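Local structure of periplasmic His/Glu/Gln/Arg/opine family-binding protein (Silicibacter pomeroyi, 3I6V) at residues A148-R153 / D172-G177; T92-V97 / T115-Y120; C39-L44 / K203-L208; V49-D54 / G63-I68. The protein binds the amino acid lysine between its two lobes, as a periplasmic solute-binding protein that probably delivers its ligand to an ABC transporter. One frame throughout, in Å; residues are numbered along the deposited sequence.

Contact 1 of 4, residues A148-R153 / D172-G177; sequences AVFADR and DDVPLG
Phe150 meets Val174 and Leu176, and Arg153 meets Asp173, in a side-chain contact that spans strand 93-98 in the mixed sheet of one lobe. Strands 148-152 and 172-175 are not hydrogen-bonded to each other; both pair antiparallel with 93-98, along its two edges, 172-175 only weakly. The evidence for an apolar half is a ring approached at its rim. Phe150 CZ lies 3.9 Å from Val174 CB, which sits in the ring plane, and CE1 is equally far from Val174 CG2. Next to this, Leu176 CD1 reaches Phe150 CE2 at 3.7 Å. Phe150 has CG anti to its backbone N (chi1 -174°), which sets the ring against Ser94, with its rim reaching Val174 and Leu176. The charged half is looser. Arg153 NH1 and Asp173 OD1 form a salt bridge at 3.1 Å, but its hydrogen bond is weak, with an N-H...O angle of 123° and the two flat groups inclined by 54°. Asp173 OD1 is also hydrogen-bonded to Ser95 OG, while Arg153 makes a cation-pi contact with Phe169. The Phe150 side of the sheet is covered by helix 116-123, where the Tyr120 ring stacks on Phe150; Arg153, just after Asp152 at the N-cap, begins helix 153-162.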
# COMPACT_ATOMS: atom_id res chain seq x y z
N ALA A 148 -16.95 9.90 4.86
CA ALA A 148 -16.07 9.62 3.74
C ALA A 148 -14.91 8.73 4.20
O ALA A 148 -14.72 8.50 5.38
CB ALA A 148 -15.52 10.94 3.13
N VAL A 149 -14.17 8.23 3.24
CA VAL A 149 -12.95 7.48 3.52
C VAL A 149 -11.80 8.25 2.88
O VAL A 149 -11.95 8.77 1.76
CB VAL A 149 -13.00 6.02 2.96
CG1 VAL A 149 -13.40 6.04 1.48
CG2 VAL A 149 -11.65 5.31 3.15
N PHE A 150 -10.66 8.30 3.57
CA PHE A 150 -9.44 8.91 3.02
C PHE A 150 -8.40 7.81 2.88
O PHE A 150 -8.03 7.18 3.87
CB PHE A 150 -8.97 10.02 3.97
CG PHE A 150 -7.79 10.83 3.46
CD1 PHE A 150 -7.92 11.61 2.30
CD2 PHE A 150 -6.58 10.83 4.16
CE1 PHE A 150 -6.83 12.38 1.84
CE2 PHE A 150 -5.49 11.58 3.73
CZ PHE A 150 -5.61 12.37 2.57
N ALA A 151 -7.93 7.58 1.66
CA ALA A 151 -7.09 6.43 1.36
C ALA A 151 -6.27 6.69 0.14
O ALA A 151 -6.41 7.71 -0.52
CB ALA A 151 -7.99 5.15 1.13
N ASP A 152 -5.43 5.73 -0.19
CA ASP A 152 -4.58 5.82 -1.36
C ASP A 152 -5.43 5.86 -2.61
O ASP A 152 -6.40 5.05 -2.75
CB ASP A 152 -3.69 4.60 -1.39
CG ASP A 152 -2.77 4.59 -2.53
OD1 ASP A 152 -1.71 5.26 -2.45
OD2 ASP A 152 -3.08 3.86 -3.50
N ARG A 153 -5.11 6.79 -3.51
CA ARG A 153 -5.89 7.02 -4.71
C ARG A 153 -5.88 5.77 -5.60
O ARG A 153 -6.92 5.42 -6.19
CB ARG A 153 -5.39 8.22 -5.52
CG ARG A 153 -6.32 8.54 -6.73
CD ARG A 153 -5.94 9.82 -7.51
NE ARG A 153 -6.81 9.88 -8.68
CZ ARG A 153 -8.03 10.40 -8.68
NH1 ARG A 153 -8.54 10.98 -7.59
NH2 ARG A 153 -8.74 10.36 -9.79
N ASP A 172 -10.12 17.40 -3.00
CA ASP A 172 -8.91 17.41 -3.83
C ASP A 172 -8.01 16.29 -3.38
O ASP A 172 -8.06 15.91 -2.22
CB ASP A 172 -8.19 18.75 -3.64
CG ASP A 172 -9.09 19.94 -3.97
OD1 ASP A 172 -9.60 20.58 -3.02
OD2 ASP A 172 -9.29 20.21 -5.17
N ASP A 173 -7.20 15.78 -4.29
CA ASP A 173 -6.09 14.89 -3.97
C ASP A 173 -5.10 15.54 -2.96
O ASP A 173 -4.95 16.76 -2.93
CB ASP A 173 -5.34 14.54 -5.25
CG ASP A 173 -6.16 13.65 -6.21
OD1 ASP A 173 -7.22 13.10 -5.82
OD2 ASP A 173 -5.70 13.51 -7.37
N VAL A 174 -4.44 14.71 -2.15
CA VAL A 174 -3.44 15.16 -1.17
C VAL A 174 -2.18 14.31 -1.36
O VAL A 174 -2.24 13.07 -1.30
CB VAL A 174 -3.95 15.02 0.29
CG1 VAL A 174 -2.92 15.57 1.31
CG2 VAL A 174 -5.32 15.69 0.48
N PRO A 175 -1.01 14.96 -1.58
CA PRO A 175 0.21 14.14 -1.70
C PRO A 175 0.70 13.71 -0.32
O PRO A 175 0.82 14.55 0.57
CB PRO A 175 1.22 15.08 -2.39
CG PRO A 175 0.41 16.32 -2.81
CD PRO A 175 -0.73 16.39 -1.80
N LEU A 176 0.94 12.41 -0.10
CA LEU A 176 1.41 11.96 1.21
C LEU A 176 2.44 10.89 1.03
O LEU A 176 2.21 9.95 0.25
CB LEU A 176 0.25 11.41 2.08
CG LEU A 176 -0.73 12.34 2.76
CD1 LEU A 176 -1.84 11.53 3.50
CD2 LEU A 176 0.01 13.29 3.76
N GLY A 177 3.58 11.02 1.73
CA GLY A 177 4.52 9.90 1.87
C GLY A 177 5.54 9.82 0.74
O GLY A 177 5.40 10.51 -0.27

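Contact 2 of 4, residues T92-V97 / T115-Y120; sequences TASSYV and TIQAGY. With LYS (lysine), chain B.
The lysine pocket owes one wall to this contact, in which Gln117, a pocket residue on the first turn of helix 116-123, is tied to Ser94 of strand 93-98. Gln117 NE2 donates to Ser94 OG over 2.7 Å with an N-H...O angle of 155°, the hydroxyl lying slightly off the amide plane. The side chain bends about CB-CG (chi2 84°), which lets NE2 face the strand while OE1 lies 3.4 Å from CB of the bound lysine. A leucine here would probably leave Ser94 OG without its amide donor and the lysine without the flat amide that packs beside CB. Ile116 N grips the ligand itself, donating to lysine OXT at 2.8 Å and 158°. The turn that presents this N-H is capped by Thr115, whose OG1 accepts from Ala118 N at 3.0 Å. Farther along, Tyr96 OH stands at the edge of the Tyr120 ring, 3.5 Å from CE2. One water joins Tyr96 OH (2.8 Å) to Tyr120 OH (2.6 Å). Arg78 and Ser73 N also bond the ligand, and a carboxylate held at a helix N terminus with an arginine nearby is characteristic of family 3 amino-acid-binding proteins.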
# COMPACT_ATOMS: atom_id res chain seq x y z
N THR A 92 2.26 8.51 -4.95
CA THR A 92 0.94 8.81 -5.56
C THR A 92 -0.04 9.41 -4.54
O THR A 92 0.17 9.31 -3.33
CB THR A 92 0.33 7.60 -6.31
OG1 THR A 92 0.27 6.47 -5.44
CG2 THR A 92 1.18 7.22 -7.57
N ALA A 93 -1.11 10.04 -5.02
CA ALA A 93 -1.95 10.83 -4.16
C ALA A 93 -2.78 10.01 -3.19
O ALA A 93 -2.96 8.79 -3.36
CB ALA A 93 -2.84 11.75 -5.00
N SER A 94 -3.29 10.69 -2.17
CA SER A 94 -4.38 10.19 -1.35
C SER A 94 -5.63 11.01 -1.69
O SER A 94 -5.51 12.19 -2.12
CB SER A 94 -4.03 10.34 0.12
OG SER A 94 -2.96 9.47 0.46
N SER A 95 -6.81 10.42 -1.50
CA SER A 95 -8.07 11.05 -1.94
C SER A 95 -9.20 10.69 -1.01
O SER A 95 -9.12 9.71 -0.26
CB SER A 95 -8.47 10.56 -3.34
OG SER A 95 -7.43 10.72 -4.26
N TYR A 96 -10.25 11.51 -1.05
CA TYR A 96 -11.47 11.24 -0.31
C TYR A 96 -12.48 10.57 -1.23
O TYR A 96 -12.61 10.93 -2.40
CB TYR A 96 -12.10 12.51 0.26
CG TYR A 96 -11.28 13.24 1.30
CD1 TYR A 96 -10.34 14.20 0.91
CD2 TYR A 96 -11.46 12.98 2.65
CE1 TYR A 96 -9.57 14.89 1.87
CE2 TYR A 96 -10.73 13.66 3.61
CZ TYR A 96 -9.79 14.61 3.21
OH TYR A 96 -9.08 15.25 4.18
N VAL A 97 -13.20 9.62 -0.67
CA VAL A 97 -14.31 8.97 -1.39
C VAL A 97 -15.55 8.96 -0.53
O VAL A 97 -15.48 8.73 0.67
CB VAL A 97 -13.96 7.54 -1.90
CG1 VAL A 97 -15.25 6.74 -2.22
CG2 VAL A 97 -13.13 7.64 -3.14
N THR A 115 -1.70 4.07 9.17
CA THR A 115 -1.34 4.54 7.82
C THR A 115 -1.06 6.05 7.83
O THR A 115 -1.45 6.77 8.76
CB THR A 115 -2.47 4.29 6.78
OG1 THR A 115 -3.65 4.95 7.19
CG2 THR A 115 -2.74 2.75 6.57
N ILE A 116 -0.45 6.53 6.76
CA ILE A 116 -0.19 7.97 6.65
C ILE A 116 -1.53 8.69 6.52
O ILE A 116 -1.67 9.83 6.97
CB ILE A 116 0.76 8.29 5.50
CG1 ILE A 116 0.18 7.85 4.15
CG2 ILE A 116 2.12 7.60 5.75
CD1 ILE A 116 1.14 7.94 2.97
N GLN A 117 -2.52 7.99 5.94
CA GLN A 117 -3.86 8.59 5.75
C GLN A 117 -4.54 8.78 7.09
O GLN A 117 -5.08 9.86 7.37
CB GLN A 117 -4.73 7.76 4.78
CG GLN A 117 -4.29 7.92 3.31
CD GLN A 117 -3.13 6.99 2.95
OE1 GLN A 117 -2.76 6.13 3.75
NE2 GLN A 117 -2.55 7.16 1.74
N ALA A 118 -4.48 7.77 7.95
CA ALA A 118 -4.96 7.95 9.32
C ALA A 118 -4.21 9.09 10.03
O ALA A 118 -4.84 9.88 10.71
CB ALA A 118 -4.82 6.65 10.14
N GLY A 119 -2.90 9.17 9.90
CA GLY A 119 -2.13 10.28 10.52
C GLY A 119 -2.59 11.67 10.06
O GLY A 119 -2.74 12.60 10.86
N TYR A 120 -2.86 11.80 8.76
CA TYR A 120 -3.29 13.07 8.16
C TYR A 120 -4.66 13.45 8.69
O TYR A 120 -4.90 14.60 9.05
CB TYR A 120 -3.33 12.91 6.63
CG TYR A 120 -3.85 14.13 5.89
CD1 TYR A 120 -2.98 15.10 5.41
CD2 TYR A 120 -5.22 14.30 5.64
CE1 TYR A 120 -3.46 16.24 4.71
CE2 TYR A 120 -5.71 15.41 4.93
CZ TYR A 120 -4.83 16.38 4.48
OH TYR A 120 -5.34 17.49 3.78
N LYS B . 0.74 3.87 1.56
CA LYS B . -0.06 4.16 2.80
C LYS B . 0.78 3.98 4.05
O LYS B . 1.91 3.49 3.93
CB LYS B . -1.31 3.24 2.86
CG LYS B . -1.01 1.75 3.06
CD LYS B . -2.35 0.93 3.03
CE LYS B . -2.13 -0.60 3.31
NZ LYS B . -3.47 -1.36 3.15
OXT LYS B . 0.33 4.30 5.18
O HOH W 1 -7.79 17.38 3.01

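Contact 3 of 4, residues C39-L44 / K203-L208; sequences CKRAGL and KEDGTL
The guanidinium of Arg41 receives Asp205 at its edge, nearly in its plane, whereas Thr207 OG1 approaches it obliquely. The carboxylate stands almost upright to the guanidinium, the planes being 85° apart, and the grip is end-on, both nitrogens on one oxygen. Arg41 NH2 donates to Asp205 OD2, on its syn lone pair, at 2.9 Å and 157°. NH1 reaches that same Asp205 OD2 at 3.2 Å and a poorer 138°, coming from above the carboxylate plane. An extended arginine chain from CG to NE is what bridges the gap between the segments. Thr207 OG1 is 3.2 Å from Arg41 NH2, yet the angle rules out a hydrogen bond. Instead the threonine holds the other carboxylate oxygen: Asp205 OD1 accepts from Thr207 N at 2.9 Å, forming an Asx turn, and from Thr207 OG1 at 2.6 Å. A methionine in place of Arg41 would probably leave Asp205 OD2 without both donors and Glu37, which pairs with Arg41 NE, without its charge partner. The bridge is at the surface, joining the last turn of helix 30-42, closed by a Schellman motif at Gly43, to the turn between helices 189-204 and 207-216; Ser201 of the former also bonds Arg41 NH1.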
# COMPACT_ATOMS: atom_id res chain seq x y z
N CYS A 39 13.25 -11.18 -6.43
CA CYS A 39 13.98 -12.29 -5.87
C CYS A 39 14.73 -13.07 -6.96
O CYS A 39 15.83 -13.56 -6.72
CB CYS A 39 13.05 -13.24 -5.13
SG CYS A 39 12.49 -12.62 -3.52
N LYS A 40 14.11 -13.22 -8.12
CA LYS A 40 14.77 -13.91 -9.23
C LYS A 40 16.05 -13.15 -9.62
O LYS A 40 17.09 -13.76 -9.80
CB LYS A 40 13.83 -14.02 -10.42
CG LYS A 40 14.44 -14.72 -11.64
CD LYS A 40 13.48 -14.68 -12.82
CE LYS A 40 13.92 -15.70 -13.91
NZ LYS A 40 13.14 -15.43 -15.13
N ARG A 41 15.96 -11.83 -9.72
CA ARG A 41 17.09 -11.02 -10.13
C ARG A 41 18.18 -10.92 -9.07
O ARG A 41 19.34 -10.73 -9.41
CB ARG A 41 16.62 -9.64 -10.54
CG ARG A 41 16.02 -9.59 -11.91
CD ARG A 41 15.34 -8.28 -12.08
NE ARG A 41 14.67 -8.15 -13.36
CZ ARG A 41 14.93 -7.21 -14.27
NH1 ARG A 41 15.89 -6.32 -14.06
NH2 ARG A 41 14.24 -7.18 -15.41
N ALA A 42 17.81 -11.08 -7.80
CA ALA A 42 18.74 -11.06 -6.67
C ALA A 42 19.37 -12.41 -6.40
O ALA A 42 20.28 -12.52 -5.58
CB ALA A 42 18.02 -10.55 -5.38
N GLY A 43 18.87 -13.44 -7.09
CA GLY A 43 19.29 -14.82 -6.87
C GLY A 43 18.78 -15.41 -5.57
O GLY A 43 19.44 -16.22 -4.94
N LEU A 44 17.57 -15.02 -5.15
CA LEU A 44 17.01 -15.51 -3.90
C LEU A 44 15.78 -16.37 -4.17
O LEU A 44 15.06 -16.14 -5.12
CB LEU A 44 16.63 -14.32 -3.00
CG LEU A 44 17.80 -13.37 -2.64
CD1 LEU A 44 17.24 -12.05 -2.22
CD2 LEU A 44 18.64 -13.98 -1.52
N LYS A 203 14.31 -0.54 -12.96
CA LYS A 203 14.11 0.85 -13.36
C LYS A 203 14.92 1.14 -14.63
O LYS A 203 14.42 1.80 -15.53
CB LYS A 203 14.47 1.85 -12.23
CG LYS A 203 13.47 1.83 -11.03
CD LYS A 203 13.76 2.88 -9.98
CE LYS A 203 12.86 2.71 -8.73
NZ LYS A 203 13.24 3.67 -7.60
N GLU A 204 16.14 0.63 -14.69
CA GLU A 204 17.06 0.90 -15.80
C GLU A 204 16.65 0.27 -17.16
O GLU A 204 16.88 0.88 -18.21
CB GLU A 204 18.49 0.51 -15.40
CG GLU A 204 19.14 1.56 -14.50
CD GLU A 204 20.47 1.11 -13.91
OE1 GLU A 204 20.80 -0.11 -13.99
OE2 GLU A 204 21.19 1.97 -13.35
N ASP A 205 16.04 -0.91 -17.11
CA ASP A 205 15.60 -1.65 -18.30
C ASP A 205 14.12 -1.51 -18.65
O ASP A 205 13.67 -2.11 -19.61
CB ASP A 205 15.98 -3.13 -18.19
CG ASP A 205 15.11 -3.92 -17.17
OD1 ASP A 205 14.13 -3.38 -16.60
OD2 ASP A 205 15.42 -5.10 -16.97
N GLY A 206 13.37 -0.72 -17.88
CA GLY A 206 11.98 -0.42 -18.20
C GLY A 206 10.94 -1.46 -17.77
O GLY A 206 9.74 -1.25 -17.97
N THR A 207 11.38 -2.57 -17.18
CA THR A 207 10.43 -3.60 -16.77
C THR A 207 9.53 -3.19 -15.60
O THR A 207 8.40 -3.70 -15.47
CB THR A 207 11.10 -4.96 -16.45
OG1 THR A 207 12.18 -4.76 -15.52
CG2 THR A 207 11.63 -5.63 -17.75
N LEU A 208 10.02 -2.29 -14.74
CA LEU A 208 9.21 -1.83 -13.61
C LEU A 208 8.09 -0.94 -14.10
O LEU A 208 6.95 -1.12 -13.70
CB LEU A 208 10.07 -1.12 -12.54
CG LEU A 208 9.32 -0.62 -11.29
CD1 LEU A 208 8.46 -1.73 -10.64
CD2 LEU A 208 10.33 -0.03 -10.27

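Contact 4 of 4, residues V49-D54 / G63-I68; sequences VKNDWD and GNYDTI. With LYS (lysine), chain B.
Tyr65 is the residue on which Val49 and Asn51 converge. The Asn51 side chain crosses the end of the ring at about a right angle: its CG lies 3.3 Å from Tyr65 OH and its OD1 3.5 Å from Tyr65 CE1, near the ring plane. Amide and ring are turned 58° against each other, and this meeting is van der Waals in kind. Beside it, Val49 CG1 touches Tyr65 CD1 obliquely at 4.0 Å. Tyr65 CG sits between the backbone N and the carbonyl carbon (chi1 35°), and from there the ring meets Val49 and Asn51, while its OH is fixed by a hydrogen bond to Ile56 O. Several bonds in turn set the Asn51 amide. ND2 of Asn51 donates to Asp52 O at 2.8 Å, in the carbonyl plane and on a lone pair, and also pairs with Ser55 OG. Asn51 OD1 is bonded to Asn59 ND2 and accepts from a water at 2.8 Å, which itself accepts from Asn64 ND2. Farther out, the segment reaches the pocket: lysine CE lies over one face of the Trp53 ring, displaced toward its rim, 3.7 Å from Trp53 CZ3. Strands 46-50 and 67-68 lie on either side of 7-11 in a parallel sheet, and the chain between them, through helix 56-61, makes a beta-alpha-beta crossover whose helix packs on Tyr65.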
# COMPACT_ATOMS: atom_id res chain seq x y z
N VAL A 49 4.41 -14.79 2.91
CA VAL A 49 3.77 -14.86 4.24
C VAL A 49 2.74 -13.74 4.33
O VAL A 49 3.03 -12.59 3.97
CB VAL A 49 4.80 -14.77 5.41
CG1 VAL A 49 4.10 -14.96 6.80
CG2 VAL A 49 5.90 -15.83 5.24
N LYS A 50 1.53 -14.09 4.78
CA LYS A 50 0.44 -13.13 4.93
C LYS A 50 0.45 -12.65 6.35
O LYS A 50 0.57 -13.45 7.26
CB LYS A 50 -0.91 -13.80 4.60
CG LYS A 50 -2.13 -12.94 4.90
CD LYS A 50 -3.42 -13.78 4.66
CE LYS A 50 -4.62 -13.19 5.41
NZ LYS A 50 -5.39 -12.27 4.55
N ASN A 51 0.33 -11.34 6.57
CA ASN A 51 0.26 -10.84 7.93
C ASN A 51 -0.68 -9.64 7.96
O ASN A 51 -0.66 -8.85 7.02
CB ASN A 51 1.67 -10.41 8.43
CG ASN A 51 1.72 -10.25 9.93
OD1 ASN A 51 2.15 -11.15 10.64
ND2 ASN A 51 1.26 -9.12 10.43
N ASP A 52 -1.49 -9.48 9.02
CA ASP A 52 -2.40 -8.34 9.08
C ASP A 52 -1.56 -7.04 9.14
O ASP A 52 -0.44 -7.02 9.69
CB ASP A 52 -3.32 -8.39 10.33
CG ASP A 52 -4.32 -9.60 10.31
OD1 ASP A 52 -4.83 -9.94 11.38
OD2 ASP A 52 -4.57 -10.19 9.24
N TRP A 53 -2.14 -5.99 8.59
CA TRP A 53 -1.51 -4.67 8.54
C TRP A 53 -1.13 -4.14 9.92
O TRP A 53 -0.01 -3.67 10.10
CB TRP A 53 -2.40 -3.69 7.79
CG TRP A 53 -1.76 -2.32 7.69
CD1 TRP A 53 -2.00 -1.26 8.51
CD2 TRP A 53 -0.73 -1.91 6.79
NE1 TRP A 53 -1.21 -0.19 8.15
CE2 TRP A 53 -0.42 -0.57 7.09
CE3 TRP A 53 -0.06 -2.55 5.71
CZ2 TRP A 53 0.53 0.17 6.36
CZ3 TRP A 53 0.89 -1.82 4.99
CH2 TRP A 53 1.17 -0.48 5.31
N ASP A 54 -2.05 -4.24 10.89
CA ASP A 54 -1.83 -3.71 12.25
C ASP A 54 -0.52 -4.18 12.88
O ASP A 54 0.16 -3.42 13.60
CB ASP A 54 -2.98 -4.09 13.20
CG ASP A 54 -4.32 -3.46 12.79
OD1 ASP A 54 -4.33 -2.67 11.83
OD2 ASP A 54 -5.38 -3.77 13.42
N GLY A 63 10.93 -11.28 13.58
CA GLY A 63 11.49 -12.32 12.76
C GLY A 63 10.52 -13.32 12.17
O GLY A 63 10.95 -14.37 11.71
N ASN A 64 9.22 -13.00 12.12
CA ASN A 64 8.23 -13.86 11.45
C ASN A 64 8.41 -13.98 9.94
O ASN A 64 7.98 -14.97 9.32
CB ASN A 64 6.79 -13.41 11.72
CG ASN A 64 6.38 -13.55 13.18
OD1 ASN A 64 7.22 -13.67 14.07
ND2 ASN A 64 5.07 -13.48 13.43
N TYR A 65 9.01 -12.95 9.33
CA TYR A 65 9.34 -12.95 7.92
C TYR A 65 10.45 -11.91 7.76
O TYR A 65 10.89 -11.32 8.76
CB TYR A 65 8.12 -12.60 7.02
CG TYR A 65 7.20 -11.61 7.67
CD1 TYR A 65 6.18 -12.04 8.52
CD2 TYR A 65 7.38 -10.22 7.49
CE1 TYR A 65 5.34 -11.13 9.17
CE2 TYR A 65 6.52 -9.29 8.14
CZ TYR A 65 5.52 -9.75 8.97
OH TYR A 65 4.67 -8.90 9.63
N ASP A 66 10.91 -11.69 6.53
CA ASP A 66 12.13 -10.91 6.32
C ASP A 66 11.96 -9.60 5.59
O ASP A 66 12.88 -8.77 5.60
CB ASP A 66 13.18 -11.76 5.61
CG ASP A 66 13.43 -13.08 6.33
OD1 ASP A 66 13.71 -13.07 7.55
OD2 ASP A 66 13.27 -14.14 5.68
N THR A 67 10.83 -9.41 4.91
CA THR A 67 10.57 -8.15 4.23
C THR A 67 9.11 -7.76 4.38
O THR A 67 8.25 -8.63 4.65
CB THR A 67 10.88 -8.21 2.70
OG1 THR A 67 9.85 -8.99 2.05
CG2 THR A 67 12.24 -8.82 2.40
N ILE A 68 8.81 -6.48 4.21
CA ILE A 68 7.43 -6.03 4.03
C ILE A 68 7.30 -5.49 2.61
O ILE A 68 8.04 -4.59 2.24
CB ILE A 68 7.04 -4.95 5.05
CG1 ILE A 68 7.06 -5.53 6.46
CG2 ILE A 68 5.65 -4.35 4.73
CD1 ILE A 68 6.91 -4.44 7.55
N LYS B . 0.74 3.87 1.56
CA LYS B . -0.06 4.16 2.80
C LYS B . 0.78 3.98 4.05
O LYS B . 1.91 3.49 3.93
CB LYS B . -1.31 3.24 2.86
CG LYS B . -1.01 1.75 3.06
CD LYS B . -2.35 0.93 3.03
CE LYS B . -2.13 -0.60 3.31
NZ LYS B . -3.47 -1.36 3.15
OXT LYS B . 0.33 4.30 5.18
O HOH W 2 3.30 -13.64 10.88

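Overall arrangement
From the N terminus the chain first enters contact 3 at helix 30-42, which closes only at 203-208, so its long loop encloses the other three. Within it, contacts 4, 2 and 1 follow in series, each closing before the next opens, and none cross. Contact 4 closes the crossover of the parallel sheet, in the same lobe as contact 3. Contacts 2 and 1 belong to the second lobe, where their centres lie about 3 Å apart and both build on strand 93-98. Contacts 2 and 4, with centres about 22 Å apart, meet across the cleft: Thr115 packs on Trp53, and both contacts touch the bound lysine. Contact 3, at the surface, touches none of the others.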